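Local coordinates for protein glutathione transferase lambda1 (Populus trichocarpa, PDB 4PQH) that binds glutathione as a monomeric Lambda-class glutathione transferase and probably conjugates it to electrophilic substrates, at residues S130-S135 / G145-Y150; I60-R65 / N77-L82; E207-E212 / Q216-P221; E152-K157 / P162-Q167. All coordinates share one frame; numbering follows the deposited sequence.

Overall arrangement
Only contact 2 touches the ligand: residues 60-65 and 77-82 hold glutathione on the thioredoxin-like domain, whereas the other three contacts build the helical domain and its C-terminal extension. Contacts 1 and 4 share helix 144-154, adjoin in sequence and have centres about 17 Å apart; contact 1 packs the helix against helix 113-137 and contact 4 its end against the following loop. Contact 4 meets contact 3 directly, where Glu207 CB lies 3.8 Å from Phe163 CZ. Contact 3 leads the chain back toward the glutathione domain, the nearest atoms of contacts 2 and 3 about 9 Å apart. Contacts 2 and 4 lie on opposite sides of the chain's centre, their own centres about 33 Å apart.

Contact 1 of 4, residues S130-S135 / G145-Y150; sequences SKANNS and GAAFDY
Ala132 and Ala147 illustrate how small side chains let two helices approach: their methyl groups point at each other and meet, CB to CB, at 3.7 Å, and the CA atoms behind them are 6.3 Å apart. Next to this pair, on the buried flank, the amide of Asn133 comes up to the rim of the Phe148 ring, placed there by a first torsion that sets CG beside the backbone N (chi1 -82°). Its OD1 lies 3.3 Å from Phe148 CE2, near the ring plane, and the amide stands almost upright to the ring, the two planes 86° apart. The amide is turned with ND2 hydrogen-bonded to the carbonyl of Phe129 one helical turn earlier and OD1 facing the ring edge, buried and without a hydrogen-bond partner. Helices 113-137 and 144-154 are neighbours in the helical C-terminal domain of the GST fold and run roughly antiparallel here: the axes of segments 130-135 and 145-150 point 149° apart and approach to 9.0 Å. Helix 170-190 closes the deep side, Leu186 touching both Asn133 and Phe148, while Phe129 meets the Phe148 ring edge-to-face. Replacing Asn133 by alanine would probably open a gap at the Phe148 ring edge and leave the Phe129 carbonyl without its side-chain donor. The other flank is much looser. There Lys131 and Ala146 are exposed, and the extended lysine does not reach segment 145-150; Tyr150, also beyond contact with segment 130-135, stacks instead on Tyr125.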
# COMPACT_ATOMS: atom_id res chain seq x y z
N SER A 130 11.72 -1.22 -4.54
CA SER A 130 11.57 0.18 -4.93
C SER A 130 12.88 0.77 -5.45
O SER A 130 12.90 1.46 -6.48
CB SER A 130 11.07 1.01 -3.75
OG SER A 130 9.66 1.00 -3.68
N LYS A 131 13.97 0.48 -4.76
CA LYS A 131 15.27 1.02 -5.14
C LYS A 131 15.67 0.55 -6.54
O LYS A 131 16.12 1.34 -7.36
CB LYS A 131 16.33 0.64 -4.11
CG LYS A 131 17.68 1.25 -4.35
CD LYS A 131 18.54 1.18 -3.10
CE LYS A 131 19.92 1.70 -3.40
NZ LYS A 131 20.73 1.97 -2.17
N ALA A 132 15.44 -0.73 -6.83
CA ALA A 132 15.77 -1.29 -8.14
C ALA A 132 14.98 -0.61 -9.25
O ALA A 132 15.53 -0.27 -10.32
CB ALA A 132 15.48 -2.78 -8.15
N ASN A 133 13.69 -0.39 -9.02
CA ASN A 133 12.87 0.26 -10.02
C ASN A 133 13.25 1.72 -10.21
O ASN A 133 13.39 2.19 -11.34
CB ASN A 133 11.39 0.09 -9.68
CG ASN A 133 10.86 -1.24 -10.12
OD1 ASN A 133 10.44 -1.40 -11.26
ND2 ASN A 133 10.93 -2.23 -9.24
N ASN A 134 13.43 2.43 -9.11
CA ASN A 134 13.85 3.82 -9.18
C ASN A 134 15.21 4.00 -9.85
O ASN A 134 15.40 4.95 -10.61
CB ASN A 134 13.79 4.46 -7.80
CG ASN A 134 12.37 4.74 -7.37
OD1 ASN A 134 11.56 5.23 -8.16
ND2 ASN A 134 12.04 4.39 -6.14
N SER A 135 16.14 3.08 -9.58
CA SER A 135 17.44 3.08 -10.24
C SER A 135 17.25 3.00 -11.75
O SER A 135 17.96 3.66 -12.51
CB SER A 135 18.27 1.89 -9.76
OG SER A 135 19.52 1.83 -10.43
N GLY A 145 14.39 -5.46 -14.04
CA GLY A 145 14.21 -6.84 -14.48
C GLY A 145 14.56 -7.84 -13.39
O GLY A 145 13.79 -8.77 -13.12
N ALA A 146 15.71 -7.65 -12.75
CA ALA A 146 16.14 -8.52 -11.66
C ALA A 146 15.15 -8.48 -10.51
O ALA A 146 14.88 -9.50 -9.88
CB ALA A 146 17.52 -8.12 -11.18
N ALA A 147 14.59 -7.31 -10.24
CA ALA A 147 13.63 -7.15 -9.16
C ALA A 147 12.35 -7.91 -9.47
O ALA A 147 11.78 -8.60 -8.60
CB ALA A 147 13.34 -5.68 -8.91
N PHE A 148 11.88 -7.79 -10.70
CA PHE A 148 10.67 -8.51 -11.08
C PHE A 148 10.92 -10.01 -11.24
O PHE A 148 10.00 -10.81 -11.07
CB PHE A 148 10.00 -7.88 -12.30
CG PHE A 148 9.18 -6.67 -11.96
CD1 PHE A 148 7.92 -6.82 -11.41
CD2 PHE A 148 9.68 -5.39 -12.17
CE1 PHE A 148 7.15 -5.71 -11.08
CE2 PHE A 148 8.91 -4.27 -11.84
CZ PHE A 148 7.64 -4.44 -11.29
N ASP A 149 12.16 -10.39 -11.53
CA ASP A 149 12.54 -11.80 -11.49
C ASP A 149 12.42 -12.35 -10.07
O ASP A 149 11.93 -13.47 -9.86
CB ASP A 149 13.98 -11.99 -11.99
CG ASP A 149 14.09 -11.86 -13.49
OD1 ASP A 149 13.05 -11.86 -14.18
OD2 ASP A 149 15.24 -11.76 -13.97
N TYR A 150 12.83 -11.56 -9.09
CA TYR A 150 12.71 -11.97 -7.69
C TYR A 150 11.24 -12.18 -7.34
O TYR A 150 10.89 -13.17 -6.68
CB TYR A 150 13.35 -10.92 -6.76
CG TYR A 150 13.35 -11.34 -5.31
CD1 TYR A 150 12.24 -11.10 -4.50
CD2 TYR A 150 14.45 -11.97 -4.75
CE1 TYR A 150 12.23 -11.48 -3.17
CE2 TYR A 150 14.45 -12.35 -3.42
CZ TYR A 150 13.34 -12.10 -2.63
OH TYR A 150 13.33 -12.48 -1.31

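Contact 2 of 4, residues I60-R65 / N77-L82. With GSH (glutathione), chain C.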
# COMPACT_ATOMS: atom_id res chain seq x y z
N ILE A 60 -4.86 14.84 2.43
CA ILE A 60 -4.21 16.14 2.44
C ILE A 60 -3.41 16.32 1.15
O ILE A 60 -3.07 15.35 0.47
CB ILE A 60 -3.32 16.35 3.69
CG1 ILE A 60 -2.12 15.39 3.68
CG2 ILE A 60 -4.14 16.20 4.97
CD1 ILE A 60 -1.15 15.64 4.82
N ASP A 61 -3.13 17.58 0.82
CA ASP A 61 -2.39 17.94 -0.37
C ASP A 61 -0.95 18.17 0.07
O ASP A 61 -0.67 19.13 0.76
CB ASP A 61 -2.98 19.25 -0.92
CG ASP A 61 -2.32 19.71 -2.21
OD1 ASP A 61 -1.21 19.24 -2.56
OD2 ASP A 61 -2.93 20.57 -2.89
N LEU A 62 -0.04 17.29 -0.32
CA LEU A 62 1.34 17.40 0.16
C LEU A 62 2.11 18.61 -0.38
O LEU A 62 3.14 18.98 0.18
CB LEU A 62 2.12 16.11 -0.12
CG LEU A 62 1.57 14.83 0.51
CD1 LEU A 62 2.47 13.67 0.12
CD2 LEU A 62 1.47 14.95 2.02
N GLN A 63 1.63 19.21 -1.46
CA GLN A 63 2.28 20.39 -2.01
C GLN A 63 1.75 21.67 -1.37
O GLN A 63 2.40 22.71 -1.42
CB GLN A 63 2.09 20.46 -3.53
CG GLN A 63 2.62 19.25 -4.27
CD GLN A 63 4.03 18.88 -3.85
OE1 GLN A 63 4.90 19.75 -3.72
NE2 GLN A 63 4.26 17.59 -3.64
N ASP A 64 0.58 21.57 -0.76
CA ASP A 64 -0.06 22.70 -0.12
C ASP A 64 -0.73 22.18 1.15
O ASP A 64 -1.95 22.18 1.27
CB ASP A 64 -1.10 23.31 -1.07
CG ASP A 64 -1.74 24.55 -0.51
OD1 ASP A 64 -1.20 25.10 0.47
OD2 ASP A 64 -2.78 24.99 -1.05
N ARG A 65 0.08 21.73 2.10
CA ARG A 65 -0.46 20.96 3.22
C ARG A 65 -0.78 21.80 4.44
O ARG A 65 -0.16 22.84 4.68
CB ARG A 65 0.44 19.76 3.57
CG ARG A 65 1.51 20.03 4.60
CD ARG A 65 2.40 18.81 4.75
NE ARG A 65 3.15 18.54 3.53
CZ ARG A 65 4.14 17.66 3.43
NH1 ARG A 65 4.51 16.96 4.49
NH2 ARG A 65 4.76 17.49 2.27
N ASN A 77 5.45 14.46 9.83
CA ASN A 77 4.96 15.20 8.67
C ASN A 77 5.03 14.41 7.37
O ASN A 77 5.47 14.92 6.33
CB ASN A 77 5.72 16.53 8.54
CG ASN A 77 4.99 17.54 7.67
OD1 ASN A 77 3.77 17.48 7.51
ND2 ASN A 77 5.74 18.48 7.11
N LYS A 78 4.62 13.15 7.45
CA LYS A 78 4.48 12.31 6.27
C LYS A 78 3.15 11.58 6.33
O LYS A 78 2.55 11.47 7.40
CB LYS A 78 5.62 11.29 6.19
CG LYS A 78 7.00 11.92 6.01
CD LYS A 78 8.09 10.86 5.85
CE LYS A 78 9.44 11.50 5.59
NZ LYS A 78 10.53 10.49 5.51
N VAL A 79 2.69 11.10 5.17
CA VAL A 79 1.53 10.20 5.11
C VAL A 79 2.00 8.82 4.68
O VAL A 79 2.97 8.71 3.94
CB VAL A 79 0.43 10.71 4.15
CG1 VAL A 79 -0.23 11.97 4.71
CG2 VAL A 79 0.99 10.95 2.75
N PRO A 80 1.32 7.75 5.13
CA PRO A 80 0.13 7.73 5.98
C PRO A 80 0.42 7.82 7.46
O PRO A 80 1.52 7.49 7.91
CB PRO A 80 -0.48 6.36 5.68
CG PRO A 80 0.72 5.51 5.41
CD PRO A 80 1.68 6.40 4.66
N SER A 81 -0.58 8.24 8.21
CA SER A 81 -0.59 8.05 9.65
C SER A 81 -2.01 7.66 10.06
O SER A 81 -2.98 7.99 9.37
CB SER A 81 -0.11 9.31 10.39
OG SER A 81 -1.03 10.38 10.26
N LEU A 82 -2.11 6.94 11.17
CA LEU A 82 -3.39 6.44 11.65
C LEU A 82 -3.62 6.94 13.06
O LEU A 82 -2.80 6.70 13.95
CB LEU A 82 -3.40 4.91 11.64
CG LEU A 82 -4.70 4.25 12.12
CD1 LEU A 82 -5.82 4.49 11.11
CD2 LEU A 82 -4.49 2.77 12.37
N1 GSH C . 8.37 4.95 5.26
CA1 GSH C . 7.14 5.69 5.13
C1 GSH C . 6.02 4.69 5.08
O11 GSH C . 6.28 3.52 4.71
O12 GSH C . 4.87 5.01 5.41
CB1 GSH C . 7.16 6.55 3.86
CG1 GSH C . 6.01 7.56 3.80
CD1 GSH C . 6.27 8.55 2.69
OE1 GSH C . 7.55 8.61 2.10
N2 GSH C . 5.27 9.35 2.30
CA2 GSH C . 5.59 10.47 1.41
C2 GSH C . 5.38 11.78 2.10
O2 GSH C . 4.42 11.91 3.12
CB2 GSH C . 4.72 10.47 0.17
SG2 GSH C . 5.16 9.20 -1.05
N3 GSH C . 6.12 12.82 1.71
CA3 GSH C . 5.89 14.12 2.30
C3 GSH C . 7.15 14.69 2.91
O31 GSH C . 7.16 15.86 3.35
O32 GSH C . 8.19 14.00 2.99
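Ile60 and Val79 face each other across backbones that do not pair, their CA atoms 8.7 Å apart, so the space is bridged by side chains, with bound glutathione lying alongside. This is the glutathione site of the thioredoxin-like domain, where a cis peptide bond joins Val79 to Pro80, the cis-proline loop of that fold. Val79 works on two fronts. Its CG1 packs on Ile60 CD1 and its CG2 meets Leu62 CD1 tip to tip, while its backbone grips the cysteinyl part of glutathione in antiparallel fashion: Val79 N donates to GSH O2 at 2.8 Å, and GSH N2 donates to Val79 O at 2.9 Å. The Val79 side chain also lies about 4 Å from that of Cys36, the residue known to bond glutathione covalently.

Arg65 holds the glycyl carboxylate. Its chain bends at chi3 (65°), bringing the guanidinium edge to the ligand, where NH1 and NH2 both donate to GSH O31. Leu62 fixes the rotation of this group twice over, its O accepting from Arg65 NH2 on an in-plane lone pair at 3.0 Å and its CD2 sitting over the centre of one guanidinium face. Asn77, itself part of the pocket, takes a further bond from the arginine: Arg65 NH1 donates to Asn77 OD1 at 3.2 Å, approaching from above the amide carbonyl, 63° out of its plane.

Contact 3 of 4, residues E207-E212 / Q216-P221. Unlike the reference sequence in segment 207-212: Val211 (reference Ile). Unlike the reference sequence in segment 216-221: His219 (reference Arg).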
# COMPACT_ATOMS: atom_id res chain seq x y z
N GLU A 207 -5.15 -11.14 -10.94
CA GLU A 207 -5.93 -11.46 -9.76
C GLU A 207 -6.11 -10.26 -8.83
O GLU A 207 -7.19 -10.08 -8.25
CB GLU A 207 -5.30 -12.65 -9.04
CG GLU A 207 -5.38 -13.95 -9.87
CD GLU A 207 -6.80 -14.28 -10.32
OE1 GLU A 207 -7.72 -14.28 -9.47
OE2 GLU A 207 -7.00 -14.52 -11.54
N MET A 208 -5.08 -9.44 -8.69
CA MET A 208 -5.20 -8.22 -7.91
C MET A 208 -6.26 -7.31 -8.49
O MET A 208 -7.05 -6.71 -7.77
CB MET A 208 -3.87 -7.47 -7.87
CG MET A 208 -2.88 -8.06 -6.91
SD MET A 208 -3.51 -8.16 -5.21
CE MET A 208 -4.03 -6.47 -4.91
N ASN A 209 -6.28 -7.22 -9.81
CA ASN A 209 -7.24 -6.35 -10.48
C ASN A 209 -8.69 -6.79 -10.35
O ASN A 209 -9.59 -6.05 -10.71
CB ASN A 209 -6.87 -6.15 -11.95
CG ASN A 209 -5.67 -5.25 -12.14
OD1 ASN A 209 -5.29 -4.50 -11.24
ND2 ASN A 209 -5.07 -5.31 -13.31
N LYS A 210 -8.90 -8.01 -9.85
CA LYS A 210 -10.26 -8.49 -9.61
C LYS A 210 -10.72 -8.12 -8.21
O LYS A 210 -11.88 -8.34 -7.85
CB LYS A 210 -10.32 -10.00 -9.77
CG LYS A 210 -10.10 -10.47 -11.18
CD LYS A 210 -9.96 -11.98 -11.25
CE LYS A 210 -9.65 -12.40 -12.66
NZ LYS A 210 -9.47 -13.89 -12.76
N VAL A 211 -9.81 -7.60 -7.39
CA VAL A 211 -10.13 -7.28 -6.01
C VAL A 211 -10.69 -5.86 -5.95
O VAL A 211 -9.94 -4.88 -6.05
CB VAL A 211 -8.89 -7.40 -5.10
CG1 VAL A 211 -9.24 -7.00 -3.67
CG2 VAL A 211 -8.32 -8.82 -5.14
N GLU A 212 -12.00 -5.76 -5.78
CA GLU A 212 -12.68 -4.48 -5.84
C GLU A 212 -12.21 -3.51 -4.76
O GLU A 212 -12.09 -2.30 -5.00
CB GLU A 212 -14.20 -4.70 -5.76
CG GLU A 212 -15.01 -3.47 -6.10
CD GLU A 212 -14.68 -2.90 -7.47
OE1 GLU A 212 -14.23 -3.66 -8.35
OE2 GLU A 212 -14.86 -1.68 -7.65
N GLN A 216 -10.84 0.20 -5.81
CA GLN A 216 -11.44 1.42 -5.30
C GLN A 216 -10.42 2.43 -4.77
O GLN A 216 -10.75 3.60 -4.61
CB GLN A 216 -12.46 1.10 -4.21
CG GLN A 216 -13.75 0.53 -4.76
CD GLN A 216 -14.51 -0.23 -3.71
OE1 GLN A 216 -14.07 -0.33 -2.57
NE2 GLN A 216 -15.66 -0.78 -4.09
N THR A 217 -9.20 1.98 -4.50
CA THR A 217 -8.17 2.90 -4.02
C THR A 217 -7.48 3.57 -5.19
O THR A 217 -6.56 4.38 -5.00
CB THR A 217 -7.11 2.22 -3.14
OG1 THR A 217 -6.34 1.29 -3.92
CG2 THR A 217 -7.77 1.49 -1.99
N ARG A 218 -7.91 3.21 -6.39
CA ARG A 218 -7.48 3.92 -7.59
C ARG A 218 -8.51 5.00 -7.91
O ARG A 218 -8.32 5.79 -8.84
CB ARG A 218 -7.31 2.95 -8.76
CG ARG A 218 -6.21 1.91 -8.54
CD ARG A 218 -6.19 0.83 -9.62
NE ARG A 218 -5.32 1.16 -10.75
CZ ARG A 218 -4.60 0.26 -11.42
NH1 ARG A 218 -4.65 -1.02 -11.07
NH2 ARG A 218 -3.83 0.63 -12.43
N HIS A 219 -9.59 5.04 -7.13
CA HIS A 219 -10.64 6.05 -7.28
C HIS A 219 -10.17 7.41 -6.77
O HIS A 219 -9.15 7.50 -6.08
CB HIS A 219 -11.92 5.69 -6.50
CG HIS A 219 -12.68 4.53 -7.07
ND1 HIS A 219 -13.95 4.20 -6.65
CD2 HIS A 219 -12.36 3.63 -8.03
CE1 HIS A 219 -14.38 3.15 -7.31
NE2 HIS A 219 -13.43 2.78 -8.16
N GLU A 220 -10.93 8.44 -7.09
CA GLU A 220 -10.60 9.81 -6.70
C GLU A 220 -11.89 10.63 -6.53
O GLU A 220 -12.93 10.26 -7.07
CB GLU A 220 -9.71 10.45 -7.76
CG GLU A 220 -10.36 10.57 -9.13
CD GLU A 220 -9.38 11.02 -10.20
OE1 GLU A 220 -8.19 11.19 -9.88
OE2 GLU A 220 -9.81 11.21 -11.36
N PRO A 221 -11.81 11.74 -5.78
CA PRO A 221 -13.00 12.59 -5.62
C PRO A 221 -13.27 13.42 -6.88
O PRO A 221 -12.47 13.37 -7.81
CB PRO A 221 -12.62 13.51 -4.46
CG PRO A 221 -11.14 13.60 -4.55
CD PRO A 221 -10.68 12.24 -4.98
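Asn209 OD1 sits at the edge of the Arg218 guanidinium, near its plane and 3.5 Å from NH1 in one of two modelled arginine conformations, so the approach is a loose one, with amide and guanidinium planes 55° apart. The other flat pair, the Glu212 carboxylate and the Gln216 amide, stands nearly square at 78°, and the His219 ring has Gln216 CA over the centre of one face. These groups flank the short helix 212-215, a single helical turn that follows helix 199-208 near the C-terminus. A type I turn from Met208 to Val211 leads into it, with Val211 at the N-cap, and Gln216 N closes it by donating to Glu212 O at 2.9 Å.

The contact is on the surface, with little pressed together. Lys210 NZ forms a salt bridge with Glu207 OE2 at 2.8 Å, meeting the carboxylate on its syn side but tilted out of its plane. Inward, Thr217 lies against helix 37-48 and its OG1 is hydrogen-bonded to Gln40, joining this end of the chain to the glutathione-binding domain.

The side chains of Glu212 and Gln216 cross at about a right angle. The glutamate chain is bent at chi2 (56°), and Gln216 NE2 rests against the methylene Glu212 CG at 3.4 Å.

Contact 4 of 4, residues E152-K157 / P162-Q167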
# COMPACT_ATOMS: atom_id res chain seq x y z
N GLU A 152 8.74 -12.85 -9.43
CA GLU A 152 8.25 -14.01 -10.18
C GLU A 152 8.61 -15.30 -9.45
O GLU A 152 7.76 -16.19 -9.29
CB GLU A 152 8.82 -14.01 -11.60
CG GLU A 152 8.44 -15.23 -12.43
CD GLU A 152 6.99 -15.23 -12.84
OE1 GLU A 152 6.31 -14.18 -12.71
OE2 GLU A 152 6.52 -16.29 -13.30
N THR A 153 9.85 -15.38 -8.98
CA THR A 153 10.30 -16.55 -8.25
C THR A 153 9.55 -16.70 -6.93
O THR A 153 9.12 -17.79 -6.57
CB THR A 153 11.83 -16.51 -8.01
OG1 THR A 153 12.50 -16.62 -9.27
CG2 THR A 153 12.26 -17.66 -7.11
N ALA A 154 9.37 -15.59 -6.22
CA ALA A 154 8.63 -15.61 -4.95
C ALA A 154 7.21 -16.14 -5.14
O ALA A 154 6.70 -16.85 -4.29
CB ALA A 154 8.60 -14.24 -4.32
N LEU A 155 6.60 -15.82 -6.27
CA LEU A 155 5.23 -16.27 -6.54
C LEU A 155 5.11 -17.78 -6.82
O LEU A 155 4.00 -18.31 -6.88
CB LEU A 155 4.64 -15.47 -7.69
CG LEU A 155 4.24 -14.05 -7.28
CD1 LEU A 155 4.04 -13.20 -8.52
CD2 LEU A 155 2.99 -14.05 -6.40
N SER A 156 6.25 -18.45 -6.96
CA SER A 156 6.28 -19.89 -7.21
C SER A 156 6.46 -20.69 -5.92
O SER A 156 6.44 -21.92 -5.93
CB SER A 156 7.40 -20.23 -8.20
OG SER A 156 7.51 -19.25 -9.22
N LYS A 157 6.62 -19.99 -4.80
CA LYS A 157 6.88 -20.63 -3.51
C LYS A 157 5.69 -21.42 -2.95
O LYS A 157 5.83 -22.57 -2.52
CB LYS A 157 7.32 -19.58 -2.49
CG LYS A 157 7.52 -20.09 -1.08
CD LYS A 157 8.79 -20.89 -0.94
CE LYS A 157 9.18 -20.99 0.52
NZ LYS A 157 10.43 -21.77 0.69
N PRO A 162 -2.84 -17.77 -5.96
CA PRO A 162 -2.06 -16.98 -6.93
C PRO A 162 -1.28 -15.83 -6.30
O PRO A 162 -0.60 -15.09 -7.02
CB PRO A 162 -3.15 -16.44 -7.86
CG PRO A 162 -4.34 -16.26 -6.97
CD PRO A 162 -4.26 -17.37 -5.94
N PHE A 163 -1.37 -15.70 -4.99
CA PHE A 163 -0.77 -14.56 -4.29
C PHE A 163 0.53 -14.96 -3.61
O PHE A 163 0.93 -16.12 -3.67
CB PHE A 163 -1.79 -13.99 -3.30
CG PHE A 163 -3.00 -13.42 -3.97
CD1 PHE A 163 -2.91 -12.26 -4.73
CD2 PHE A 163 -4.22 -14.05 -3.88
CE1 PHE A 163 -4.04 -11.75 -5.35
CE2 PHE A 163 -5.34 -13.53 -4.50
CZ PHE A 163 -5.24 -12.39 -5.24
N PHE A 164 1.23 -14.00 -3.02
CA PHE A 164 2.55 -14.29 -2.46
C PHE A 164 2.58 -15.42 -1.44
O PHE A 164 3.49 -16.25 -1.44
CB PHE A 164 3.21 -13.04 -1.87
CG PHE A 164 3.72 -12.07 -2.90
CD1 PHE A 164 4.84 -12.37 -3.65
CD2 PHE A 164 3.08 -10.86 -3.09
CE1 PHE A 164 5.31 -11.48 -4.60
CE2 PHE A 164 3.55 -9.96 -4.03
CZ PHE A 164 4.67 -10.27 -4.79
N LEU A 165 1.57 -15.47 -0.57
CA LEU A 165 1.49 -16.53 0.43
C LEU A 165 0.42 -17.55 0.05
O LEU A 165 -0.15 -18.21 0.91
CB LEU A 165 1.19 -15.94 1.81
CG LEU A 165 2.12 -14.79 2.21
CD1 LEU A 165 1.73 -14.34 3.60
CD2 LEU A 165 3.59 -15.20 2.14
N GLY A 166 0.17 -17.69 -1.24
CA GLY A 166 -0.90 -18.55 -1.72
C GLY A 166 -2.20 -17.77 -1.71
O GLY A 166 -2.60 -17.16 -2.70
N GLN A 167 -2.87 -17.78 -0.56
CA GLN A 167 -4.06 -16.96 -0.46
C GLN A 167 -3.69 -15.50 -0.16
O GLN A 167 -2.59 -15.18 0.32
CB GLN A 167 -5.05 -17.54 0.56
CG GLN A 167 -5.73 -18.85 0.10
CD GLN A 167 -6.67 -18.65 -1.09
OE1 GLN A 167 -7.75 -18.08 -0.96
NE2 GLN A 167 -6.26 -19.13 -2.25
O HOH W 1 4.17 -17.94 -3.58
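The loop between helices 144-154 and 170-190 of the helical GST domain folds back on the end of the first helix, and Leu155 and Phe164 are where the two meet. Leu155 lays a methyl on the phenyl ring: CD2 is 4.0 Å from the ring centroid and 24° off its normal, a CH-pi contact shifted toward the CD1 rim. Leu155 CG, beside its backbone N (chi1 -75°), leads CD2 across that face. At the ring edge Ala154 CB comes within 4.3 Å of Phe164 CD1, so Leu155 takes the face and Ala154 the edge. Trp204 and Tyr175 meet the same ring from helices 199-208 and 170-190, while Phe164 N donates to Asp172. With alanine in place of Phe164, Leu155 CD2 is likely to lose its aromatic face and a gap to open toward Trp204 and Tyr175.

Each side is shaped by a type I turn, Ala154 to Lys157 and Phe163 to Gly166. In the latter, Phe163 N to Gly166 O and Gly166 N to Phe163 O make a reciprocal pair of backbone bonds, both 3.0 Å. Gly166 has backbone angles that would press a CB against the preceding carbonyl. Between the turns a water lies 2.8 Å from both Ala154 O and Phe164 O.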